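Local coordinates for delta-1-pyrroline-5-carboxylate dehydrogenase, mitochondrial (Mus musculus, PDB 4E3X), which catalyses the NAD+-dependent oxidation of L-glutamate gamma-semialdehyde to L-glutamate, the second step of proline breakdown in mitochondria, at residues Q51-D56 against R139-L144; C66-E71 against L102-D107; E465-V470 against Q491-M496. All blocks are in the same frame, centred on the assembly; numbering follows the deposited sequence. Where two conformers were deposited one is given.

The three contacts make a worked example of how chemistry follows place in a fold. They share no secondary-structure element. Contact 1 turns on one buried alanine and brings two helices close enough for a methyl to rest on the other helix's backbone. Contacts 2 and 3 each pair a buried apolar part with an exposed margin, a salt bridge in one and a lysine in the other. Contact 2, nested in the chain loop that contact 1 closes, sets a strand and its hairpin turn against a helix. Contact 3 lies across the chain's centre from both, its centre about 45 Å from that of contact 1, and joins two helices through leucine and methionine.

Contact 1: Q51-D56 against R139-L144; sequences QKALKD and RRAEVL
Ala53 is the residue on which two helices meet here, and its small size lets the backbones come together. Its methyl group points at the first turn of helix 140-151, where CB of Ala53 rests 3.4 Å from O of Ala141 and 3.8 Å from CB of the same residue. The main-chain N of Glu142 follows at 4.1 Å from Ala53 CB. The contact therefore pairs a methyl with a peptide group as much as with another methyl, and the CA atoms of Ala53 and Glu142 stand only 5.6 Å apart. Leu54 extends the buried side, packing on Ala145, Met148 and Val149 beyond Leu144.

The other side is looser and polar. The side chain of Glu142 leads away from helix 45-55 and reaches back to Arg139, just ahead of its own helix: Arg139 NE donates to Glu142 OE1 over 2.9 Å, meeting the oxygen on its syn side, with an N-H...O angle of 145°. Arg139 pairs in addition with Glu251. Each carboxylate oxygen of Glu142 thus has a partner, Arg139 on OE1 and Lys146 on OE2, and none of its bonds goes to residues 51-56. Close helix-helix packing through alanine joins the N-terminal helix 45-55 to the start of helix 140-151 in this aldehyde dehydrogenase subunit.

Contact 2: C66-E71 against L102-D107; sequences CVVGDE and LNRAID
Glu71 OE1 is gripped by both terminal nitrogens of Arg104, which approach it end-on and from the same face of the carboxylate. NH1 of Arg104 lies 3.2 Å from OE1 of Glu71, on the syn side but well out of the carboxylate plane, while NH2 of Arg104, 3.3 Å from the same oxygen, stands above that plane. Both bonds are long and bent, with N-H...O angles of 145° at NH1 and 140° at NH2. The planes of the two groups are turned 37° apart, and the oxygen sits at the guanidinium edge, a forked grip on one atom instead of the paired bonds of a coplanar salt bridge.

The two chains reach each other by different shapes. Glu71 runs out fully extended, with CG anti to the backbone N, whereas Arg104 bends at chi2 and chi3 and crosses the glutamate at about a right angle. Both residues are exposed, so solvent would probably weaken the electrostatic gain.

Beneath this bridge lies the buried, apolar half. Val68 turns both methyls to the helix: CG1 of Val68 lies against the helix backbone, 3.9 Å from CA of Ala105, and CG2 lies against the methyl of Ala105, at the same distance from its CB. Gln260 joins the two segments from strand 259-261, bonding to Gly69 N and Ala105 O.

Val68 and Glu71 bracket a type II' turn, closed by backbone bonds in both directions and with Gly69 at positive phi. This is a tight two-residue beta-hairpin, between strands 62-68 and 71-73, packed through its end against helix 99-118.

Contact 3: E465-V470 against Q491-M496; sequences ETLKLV and QEATRM. Unlike the reference sequence in segment 465-470: Lys468 (reference Gln).
An apolar helix-helix contact with a charged margin joins Leu467 and Lys468 of helix 463-472 to Ala493 and Met496 of helix 487-496, near strands 319-323 and 503-506 of the large mixed sheet. The short helical segments run in roughly the same direction, crossing at -35° with a closest axial approach of 10.4 Å. That spacing leaves the meeting to side chains.

Met496 and Leu467 carry most of it. In the conformer given, one of two deposited, the methionine bends at its last torsion (chi3 69°), and CE of Met496 lies 3.6 Å from CB of Leu467. In this conformer SD of Met496 is 3.6 Å from CD1 of Leu467, and the two side chains cross at about a right angle. The other leucine branch goes to Ala493, with CD2 of Leu467 at 4.1 Å from CB of Ala493. Phe322 of strand 319-323 carries the patch to the sheet, and Leu497 just beyond the helix adds to it.

At the exposed margin Lys468, which differs from the reference glutamine, puts NZ 3.6 Å from CE of that Met496 conformer, an ammonium beside a methyl and not a polar bond. Lys468 also touches a crystal neighbour, which may partly set its position. Thr494, which also packs on strand 503-506, meets Ile547 of the second subunit. Helix 463-472 connects strand 452-458 to 476-483, and helix 487-496 connects 476-483 to the parallel strand 503-506: successive beta-alpha-beta crossovers, consistent with the catalytic domain of aldehyde dehydrogenases.

Contact 1: Q51-D56 against R139-L144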
# COMPACT_ATOMS: atom_id res chain seq x y z
N GLN B 51 28.78 -30.51 -6.91
CA GLN B 51 29.56 -30.99 -8.05
C GLN B 51 28.76 -32.01 -8.86
O GLN B 51 28.79 -31.99 -10.09
CB GLN B 51 30.90 -31.56 -7.58
CG GLN B 51 31.88 -30.48 -7.17
CD GLN B 51 33.13 -31.01 -6.49
OE1 GLN B 51 33.20 -32.18 -6.12
NE2 GLN B 51 34.12 -30.14 -6.31
N LYS B 52 28.03 -32.89 -8.17
CA LYS B 52 27.17 -33.85 -8.84
C LYS B 52 26.05 -33.16 -9.61
O LYS B 52 25.76 -33.50 -10.75
CB LYS B 52 26.60 -34.85 -7.83
N ALA B 53 25.41 -32.18 -8.97
CA ALA B 53 24.32 -31.45 -9.61
C ALA B 53 24.78 -30.67 -10.84
O ALA B 53 24.05 -30.55 -11.82
CB ALA B 53 23.63 -30.54 -8.61
N LEU B 54 26.00 -30.13 -10.79
CA LEU B 54 26.56 -29.43 -11.93
C LEU B 54 26.83 -30.41 -13.07
O LEU B 54 26.57 -30.12 -14.23
CB LEU B 54 27.86 -28.71 -11.55
CG LEU B 54 27.65 -27.48 -10.67
CD1 LEU B 54 28.97 -27.02 -10.06
CD2 LEU B 54 27.01 -26.35 -11.48
N LYS B 55 27.37 -31.57 -12.71
CA LYS B 55 27.58 -32.63 -13.69
C LYS B 55 26.25 -33.04 -14.33
O LYS B 55 26.21 -33.33 -15.52
CB LYS B 55 28.26 -33.82 -13.03
N ASP B 56 25.18 -33.05 -13.54
CA ASP B 56 23.85 -33.43 -14.04
C ASP B 56 23.31 -32.46 -15.10
O ASP B 56 22.35 -32.78 -15.79
CB ASP B 56 22.83 -33.49 -12.89
CG ASP B 56 23.02 -34.69 -11.99
OD1 ASP B 56 23.63 -35.68 -12.43
OD2 ASP B 56 22.53 -34.63 -10.83
N ARG B 139 16.88 -30.65 -2.35
CA ARG B 139 16.83 -29.92 -3.62
C ARG B 139 17.84 -28.77 -3.69
O ARG B 139 17.88 -28.04 -4.68
CB ARG B 139 15.42 -29.41 -3.92
CG ARG B 139 14.36 -30.50 -3.91
CD ARG B 139 14.53 -31.47 -5.08
NE ARG B 139 13.71 -31.11 -6.24
CZ ARG B 139 12.44 -31.47 -6.39
NH1 ARG B 139 11.77 -31.10 -7.47
NH2 ARG B 139 11.83 -32.19 -5.46
N ARG B 140 18.64 -28.60 -2.64
CA ARG B 140 19.57 -27.47 -2.59
C ARG B 140 20.55 -27.50 -3.76
O ARG B 140 20.74 -26.50 -4.44
CB ARG B 140 20.34 -27.44 -1.26
CG ARG B 140 20.87 -26.04 -0.92
CD ARG B 140 21.92 -26.10 0.19
NE ARG B 140 22.17 -24.80 0.82
CZ ARG B 140 21.55 -24.38 1.92
NH1 ARG B 140 21.84 -23.20 2.44
NH2 ARG B 140 20.62 -25.15 2.49
N ALA B 141 21.18 -28.65 -3.97
CA ALA B 141 22.22 -28.73 -4.99
C ALA B 141 21.63 -28.45 -6.38
O ALA B 141 22.24 -27.76 -7.19
CB ALA B 141 22.93 -30.09 -4.94
N GLU B 142 20.43 -28.97 -6.64
CA GLU B 142 19.75 -28.73 -7.90
C GLU B 142 19.52 -27.25 -8.17
O GLU B 142 19.86 -26.74 -9.25
CB GLU B 142 18.41 -29.47 -7.92
CG GLU B 142 17.59 -29.18 -9.17
CD GLU B 142 16.13 -29.58 -9.05
OE1 GLU B 142 15.78 -30.35 -8.13
OE2 GLU B 142 15.32 -29.11 -9.88
N VAL B 143 18.91 -26.54 -7.22
CA VAL B 143 18.59 -25.13 -7.48
C VAL B 143 19.86 -24.27 -7.56
O VAL B 143 19.91 -23.32 -8.33
CB VAL B 143 17.54 -24.54 -6.50
CG1 VAL B 143 16.23 -25.33 -6.61
CG2 VAL B 143 18.06 -24.49 -5.07
N LEU B 144 20.87 -24.62 -6.77
CA LEU B 144 22.15 -23.93 -6.87
C LEU B 144 22.76 -24.13 -8.26
O LEU B 144 23.16 -23.17 -8.92
CB LEU B 144 23.11 -24.40 -5.79
CG LEU B 144 23.14 -23.60 -4.48
CD1 LEU B 144 21.76 -23.39 -3.90
CD2 LEU B 144 24.04 -24.31 -3.49

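Contact 2: C66-E71 against L102-D107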
# COMPACT_ATOMS: atom_id res chain seq x y z
N CYS B 66 4.95 -24.21 -20.64
CA CYS B 66 4.06 -23.42 -19.80
C CYS B 66 3.22 -24.41 -18.98
O CYS B 66 2.95 -25.53 -19.44
CB CYS B 66 3.14 -22.55 -20.64
SG CYS B 66 3.98 -21.24 -21.53
N VAL B 67 2.83 -24.02 -17.78
CA VAL B 67 1.99 -24.89 -16.96
C VAL B 67 0.75 -24.13 -16.53
O VAL B 67 0.83 -23.11 -15.84
CB VAL B 67 2.72 -25.45 -15.71
CG1 VAL B 67 1.80 -26.41 -14.95
CG2 VAL B 67 4.00 -26.17 -16.11
N VAL B 68 -0.41 -24.62 -16.97
CA VAL B 68 -1.70 -24.06 -16.58
C VAL B 68 -2.47 -25.17 -15.88
O VAL B 68 -2.73 -26.23 -16.47
CB VAL B 68 -2.46 -23.53 -17.81
CG1 VAL B 68 -3.85 -23.06 -17.43
CG2 VAL B 68 -1.66 -22.41 -18.46
N GLY B 69 -2.79 -24.97 -14.61
CA GLY B 69 -3.31 -26.05 -13.80
C GLY B 69 -2.23 -27.11 -13.66
O GLY B 69 -1.14 -26.84 -13.16
N ASP B 70 -2.53 -28.32 -14.14
CA ASP B 70 -1.53 -29.38 -14.18
C ASP B 70 -1.14 -29.70 -15.62
O ASP B 70 -0.38 -30.64 -15.87
CB ASP B 70 -2.02 -30.64 -13.47
CG ASP B 70 -2.08 -30.46 -11.97
OD1 ASP B 70 -1.19 -29.77 -11.44
OD2 ASP B 70 -3.02 -30.98 -11.33
N GLU B 71 -1.65 -28.91 -16.55
CA GLU B 71 -1.40 -29.16 -17.97
C GLU B 71 -0.11 -28.51 -18.45
O GLU B 71 0.12 -27.32 -18.22
CB GLU B 71 -2.57 -28.65 -18.83
CG GLU B 71 -2.39 -28.93 -20.33
CD GLU B 71 -3.50 -28.35 -21.20
OE1 GLU B 71 -4.45 -27.73 -20.67
OE2 GLU B 71 -3.41 -28.52 -22.44
N LEU B 102 -2.58 -17.20 -22.15
CA LEU B 102 -2.59 -16.33 -20.98
C LEU B 102 -4.02 -16.12 -20.48
O LEU B 102 -4.27 -16.17 -19.28
CB LEU B 102 -1.91 -15.01 -21.30
CG LEU B 102 -0.40 -15.07 -21.52
CD1 LEU B 102 0.11 -13.72 -21.98
CD2 LEU B 102 0.35 -15.53 -20.27
N ASN B 103 -4.95 -15.89 -21.39
CA ASN B 103 -6.33 -15.71 -20.98
C ASN B 103 -6.94 -16.99 -20.41
O ASN B 103 -7.73 -16.93 -19.46
CB ASN B 103 -7.16 -15.11 -22.12
CG ASN B 103 -6.95 -13.60 -22.26
OD1 ASN B 103 -6.62 -13.09 -23.33
ND2 ASN B 103 -7.12 -12.89 -21.15
N ARG B 104 -6.58 -18.13 -20.97
CA ARG B 104 -7.00 -19.41 -20.42
C ARG B 104 -6.47 -19.58 -19.00
O ARG B 104 -7.17 -20.08 -18.11
CB ARG B 104 -6.48 -20.55 -21.28
CG ARG B 104 -6.92 -21.89 -20.78
CD ARG B 104 -7.25 -22.80 -21.93
NE ARG B 104 -6.05 -23.42 -22.48
CZ ARG B 104 -5.44 -24.45 -21.90
NH1 ARG B 104 -5.90 -24.93 -20.76
NH2 ARG B 104 -4.37 -24.99 -22.47
N ALA B 105 -5.22 -19.18 -18.79
CA ALA B 105 -4.60 -19.27 -17.48
C ALA B 105 -5.31 -18.38 -16.46
O ALA B 105 -5.51 -18.80 -15.32
CB ALA B 105 -3.12 -18.90 -17.56
N ILE B 106 -5.67 -17.17 -16.88
CA ILE B 106 -6.45 -16.27 -16.02
C ILE B 106 -7.77 -16.92 -15.63
O ILE B 106 -8.13 -16.96 -14.45
CB ILE B 106 -6.71 -14.91 -16.71
CG1 ILE B 106 -5.40 -14.11 -16.84
CG2 ILE B 106 -7.78 -14.11 -15.96
CD1 ILE B 106 -5.50 -12.93 -17.78
N ASP B 107 -8.51 -17.41 -16.62
CA ASP B 107 -9.83 -17.98 -16.34
C ASP B 107 -9.73 -19.13 -15.35
O ASP B 107 -10.53 -19.22 -14.42
CB ASP B 107 -10.50 -18.46 -17.63
CG ASP B 107 -10.79 -17.34 -18.61
OD1 ASP B 107 -10.65 -16.15 -18.24
OD2 ASP B 107 -11.16 -17.65 -19.76

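Contact 3: E465-V470 against Q491-M496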
# COMPACT_ATOMS: atom_id res chain seq x y z
N GLU B 465 29.49 19.27 1.12
CA GLU B 465 28.99 19.51 -0.22
C GLU B 465 28.92 18.22 -1.03
O GLU B 465 27.99 18.00 -1.82
CB GLU B 465 29.90 20.52 -0.94
CG GLU B 465 29.87 21.94 -0.38
CD GLU B 465 30.77 22.16 0.83
OE1 GLU B 465 30.85 23.31 1.32
OE2 GLU B 465 31.42 21.20 1.30
N THR B 466 29.91 17.35 -0.82
CA THR B 466 29.96 16.08 -1.53
C THR B 466 28.83 15.14 -1.09
O THR B 466 28.22 14.47 -1.93
CB THR B 466 31.33 15.41 -1.40
OG1 THR B 466 32.34 16.34 -1.83
CG2 THR B 466 31.41 14.16 -2.26
N LEU B 467 28.53 15.11 0.20
CA LEU B 467 27.36 14.37 0.67
C LEU B 467 26.08 14.85 -0.02
O LEU B 467 25.24 14.04 -0.38
CB LEU B 467 27.21 14.48 2.19
CG LEU B 467 28.17 13.62 3.03
CD1 LEU B 467 28.17 14.04 4.50
CD2 LEU B 467 27.83 12.13 2.90
N LYS B 468 25.95 16.16 -0.23
CA LYS B 468 24.79 16.65 -0.97
C LYS B 468 24.77 16.12 -2.41
O LYS B 468 23.71 15.74 -2.92
CB LYS B 468 24.72 18.18 -0.94
CG LYS B 468 24.43 18.73 0.44
CD LYS B 468 24.29 20.25 0.41
CE LYS B 468 23.76 20.79 1.73
NZ LYS B 468 24.67 20.48 2.87
N LEU B 469 25.93 16.07 -3.04
CA LEU B 469 26.03 15.49 -4.38
C LEU B 469 25.67 14.01 -4.40
O LEU B 469 25.03 13.55 -5.34
CB LEU B 469 27.42 15.71 -4.97
CG LEU B 469 27.75 17.17 -5.30
CD1 LEU B 469 29.14 17.29 -5.90
CD2 LEU B 469 26.70 17.74 -6.24
N VAL B 470 26.08 13.26 -3.38
CA VAL B 470 25.72 11.85 -3.31
C VAL B 470 24.20 11.72 -3.38
O VAL B 470 23.65 10.89 -4.09
CB VAL B 470 26.25 11.17 -2.03
CG1 VAL B 470 25.71 9.74 -1.92
CG2 VAL B 470 27.77 11.18 -2.00
N GLN B 491 26.57 10.30 12.19
CA GLN B 491 25.27 10.87 12.50
C GLN B 491 24.86 11.90 11.46
O GLN B 491 23.71 11.92 11.01
CB GLN B 491 25.28 11.47 13.91
CG GLN B 491 25.37 10.43 15.00
CD GLN B 491 25.81 11.00 16.34
OE1 GLN B 491 25.86 12.21 16.52
NE2 GLN B 491 26.13 10.11 17.28
N GLU B 492 25.81 12.75 11.07
CA GLU B 492 25.57 13.76 10.05
C GLU B 492 25.24 13.14 8.69
O GLU B 492 24.26 13.52 8.04
CB GLU B 492 26.79 14.67 9.91
CG GLU B 492 26.62 15.78 8.88
CD GLU B 492 27.83 16.71 8.79
OE1 GLU B 492 28.89 16.37 9.37
OE2 GLU B 492 27.72 17.77 8.16
N ALA B 493 26.06 12.19 8.27
CA ALA B 493 25.88 11.54 6.98
C ALA B 493 24.55 10.79 6.94
O ALA B 493 23.86 10.80 5.93
CB ALA B 493 27.04 10.60 6.67
N THR B 494 24.21 10.15 8.06
CA THR B 494 22.95 9.43 8.16
C THR B 494 21.76 10.37 7.95
O THR B 494 20.85 10.06 7.18
CB THR B 494 22.85 8.68 9.50
OG1 THR B 494 23.91 7.71 9.56
CG2 THR B 494 21.51 7.98 9.63
N ARG B 495 21.78 11.53 8.60
CA ARG B 495 20.72 12.51 8.39
C ARG B 495 20.69 13.01 6.94
O ARG B 495 19.63 13.10 6.33
CB ARG B 495 20.87 13.70 9.35
CG ARG B 495 20.56 13.38 10.81
CD ARG B 495 20.57 14.64 11.67
NE ARG B 495 21.88 15.30 11.68
CZ ARG B 495 22.82 15.08 12.60
NH1 ARG B 495 22.61 14.21 13.58
NH2 ARG B 495 23.98 15.72 12.53
N MET B 496 21.86 13.34 6.38
CA MET B 496 21.93 13.91 5.04
C MET B 496 21.50 12.93 3.95
O MET B 496 20.97 13.34 2.91
CB MET B 496 23.34 14.43 4.74
CG MET B 496 23.76 15.61 5.60
SD MET B 496 25.39 16.26 5.19
CE MET B 496 25.08 16.98 3.58